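Local coordinates for TENA/THI-4 protein (Shewanella denitrificans OS217, PDB 3DDE) that is of unknown function but adopts an all-helical heme oxygenase-like fold and possibly has oxidoreductase activity, at residues L134-W139 / E204-L209. Sequence-based numbering, arbitrary orientation.
Sequences LGYSYW and ENSLVL
Trp139 meets Ser206 and Leu207 with two different parts of its indole. At the edge, NE1 donates to Ser206 OG over 3.0 Å; the N-H...O angle of 175° makes the bond nearly straight, and OG lies in the ring plane, which places it at the indole edge. Over one face, Leu207 CD1 stands 3.7 Å from the centroid of the six-membered ring, almost directly above it, a CH-pi contact, while Leu207 CB lies 3.9 Å from Trp139 CE2. The opposite face has the backbone O of Tyr136 near its rim, so atoms approach the ring from both sides. Tyr136 CD1 reaches Ser206 OG obliquely at 3.7 Å, and Tyr136 OH is hydrogen-bonded to Asn55 ND2. The serine hydroxyl is itself directed by its own helix: OG, turned between backbone N and carbonyl carbon (chi1 57°), also hydrogen-bonds to Val202 O. With an alanine here instead of Trp139, Ser206 OG would probably lose its N-H donor and a gap would open beside Leu207 CD1. Outward, Met17 and Trp18 of helix 7-24 pack on Leu207, and Leu121 of helix 112-126 on Tyr136. The axes of segments 134-139 and 204-209 approach to 8.8 Å and cross at -57°; this buried interface joins short helix 134-141 to long helix 193-223 within the all-helical heme oxygenase-like fold.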
loop_
_atom_site.group_PDB
_atom_site.type_symbol
_atom_site.label_atom_id
_atom_site.label_comp_id
_atom_site.label_asym_id
_atom_site.label_seq_id
_atom_site.Cartn_x
_atom_site.Cartn_y
_atom_site.Cartn_z
ATOM N N LEU A 134 -13.229 6.675 12.787
ATOM C CA LEU A 134 -14.483 7.292 13.210
ATOM C C LEU A 134 -14.268 8.291 14.362
ATOM O O LEU A 134 -15.076 9.207 14.543
ATOM C CB LEU A 134 -15.504 6.229 13.612
ATOM C CG LEU A 134 -16.102 5.322 12.533
ATOM C CD1 LEU A 134 -16.932 4.215 13.170
ATOM C CD2 LEU A 134 -16.952 6.136 11.534
ATOM N N GLY A 135 -13.192 8.112 15.129
ATOM C CA GLY A 135 -12.831 9.027 16.228
ATOM C C GLY A 135 -12.466 10.418 15.724
ATOM O O GLY A 135 -12.795 11.422 16.342
ATOM N N TYR A 136 -11.770 10.464 14.601
ATOM C CA TYR A 136 -11.423 11.724 13.948
ATOM C C TYR A 136 -12.709 12.419 13.529
ATOM O O TYR A 136 -12.929 13.594 13.847
ATOM C CB TYR A 136 -10.531 11.455 12.725
ATOM C CG TYR A 136 -10.243 12.645 11.819
ATOM C CD1 TYR A 136 -9.882 13.885 12.340
ATOM C CD2 TYR A 136 -10.274 12.499 10.435
ATOM C CE1 TYR A 136 -9.586 14.952 11.510
ATOM C CE2 TYR A 136 -9.974 13.546 9.600
ATOM C CZ TYR A 136 -9.631 14.777 10.141
ATOM O OH TYR A 136 -9.339 15.820 9.294
ATOM N N SER A 137 -13.552 11.665 12.827
ATOM C CA SER A 137 -14.838 12.136 12.340
ATOM C C SER A 137 -15.735 12.621 13.467
ATOM O O SER A 137 -16.519 13.561 13.292
ATOM C CB SER A 137 -15.548 11.006 11.599
ATOM O OG SER A 137 -14.860 10.667 10.410
ATOM N N TYR A 138 -15.641 11.980 14.629
ATOM C CA TYR A 138 -16.481 12.376 15.746
ATOM C C TYR A 138 -16.317 13.852 16.135
ATOM O O TYR A 138 -17.309 14.566 16.245
ATOM C CB TYR A 138 -16.306 11.484 16.978
ATOM C CG TYR A 138 -17.238 11.928 18.086
ATOM C CD1 TYR A 138 -18.604 11.646 18.037
ATOM C CD2 TYR A 138 -16.763 12.680 19.161
ATOM C CE1 TYR A 138 -19.463 12.086 19.053
ATOM C CE2 TYR A 138 -17.602 13.116 20.158
ATOM C CZ TYR A 138 -18.950 12.819 20.107
ATOM O OH TYR A 138 -19.769 13.273 21.129
ATOM N N TRP A 139 -15.086 14.313 16.353
ATOM C CA TRP A 139 -14.891 15.728 16.705
ATOM C C TRP A 139 -14.909 16.586 15.441
ATOM O O TRP A 139 -15.395 17.712 15.450
ATOM C CB TRP A 139 -13.615 15.965 17.547
ATOM C CG TRP A 139 -12.337 15.824 16.815
ATOM C CD1 TRP A 139 -11.531 14.731 16.775
ATOM C CD2 TRP A 139 -11.711 16.814 15.992
ATOM N NE1 TRP A 139 -10.435 14.976 15.984
ATOM C CE2 TRP A 139 -10.529 16.243 15.478
ATOM C CE3 TRP A 139 -12.037 18.124 15.636
ATOM C CZ2 TRP A 139 -9.670 16.938 14.627
ATOM C CZ3 TRP A 139 -11.176 18.815 14.792
ATOM C CH2 TRP A 139 -10.009 18.222 14.303
ATOM N N GLU A 204 -8.468 11.721 20.086
ATOM C CA GLU A 204 -7.559 12.523 20.886
ATOM C C GLU A 204 -6.331 12.960 20.112
ATOM O O GLU A 204 -6.003 14.140 20.096
ATOM C CB GLU A 204 -7.116 11.756 22.136
ATOM C CG GLU A 204 -8.180 11.642 23.229
ATOM C CD GLU A 204 -7.750 10.744 24.400
ATOM O OE1 GLU A 204 -6.730 10.047 24.272
ATOM O OE2 GLU A 204 -8.435 10.712 25.450
ATOM N N ASN A 205 -5.662 12.013 19.455
ATOM C CA ASN A 205 -4.411 12.346 18.797
ATOM C C ASN A 205 -4.641 13.165 17.559
ATOM O O ASN A 205 -3.898 14.093 17.301
ATOM C CB ASN A 205 -3.530 11.110 18.527
ATOM C CG ASN A 205 -2.061 11.483 18.299
ATOM O OD1 ASN A 205 -1.424 12.115 19.162
ATOM N ND2 ASN A 205 -1.512 11.093 17.146
ATOM N N SER A 206 -5.672 12.858 16.787
ATOM C CA SER A 206 -5.955 13.662 15.589
ATOM C C SER A 206 -6.223 15.132 15.969
ATOM O O SER A 206 -5.832 16.033 15.235
ATOM C CB SER A 206 -7.103 13.064 14.756
ATOM O OG SER A 206 -8.290 12.935 15.522
ATOM N N LEU A 207 -6.865 15.369 17.113
ATOM C CA LEU A 207 -7.163 16.726 17.580
ATOM C C LEU A 207 -5.902 17.388 18.144
ATOM O O LEU A 207 -5.661 18.558 17.895
ATOM C CB LEU A 207 -8.315 16.696 18.597
ATOM C CG LEU A 207 -8.856 18.026 19.146
ATOM C CD1 LEU A 207 -9.098 19.041 18.061
ATOM C CD2 LEU A 207 -10.123 17.795 19.954
ATOM N N VAL A 208 -5.097 16.634 18.893
ATOM C CA VAL A 208 -3.791 17.128 19.365
ATOM C C VAL A 208 -2.926 17.566 18.163
ATOM O O VAL A 208 -2.314 18.643 18.153
ATOM C CB VAL A 208 -3.042 16.035 20.187
ATOM C CG1 VAL A 208 -1.555 16.404 20.392
ATOM C CG2 VAL A 208 -3.754 15.794 21.535
ATOM N N LEU A 209 -2.903 16.732 17.126
ATOM C CA LEU A 209 -2.106 17.033 15.934
ATOM C C LEU A 209 -2.655 18.212 15.122
ATOM O O LEU A 209 -1.884 18.982 14.550
ATOM C CB LEU A 209 -1.961 15.787 15.066
ATOM C CG LEU A 209 -1.133 14.638 15.633
ATOM C CD1 LEU A 209 -0.947 13.617 14.534
ATOM C CD2 LEU A 209 0.241 15.087 16.196
#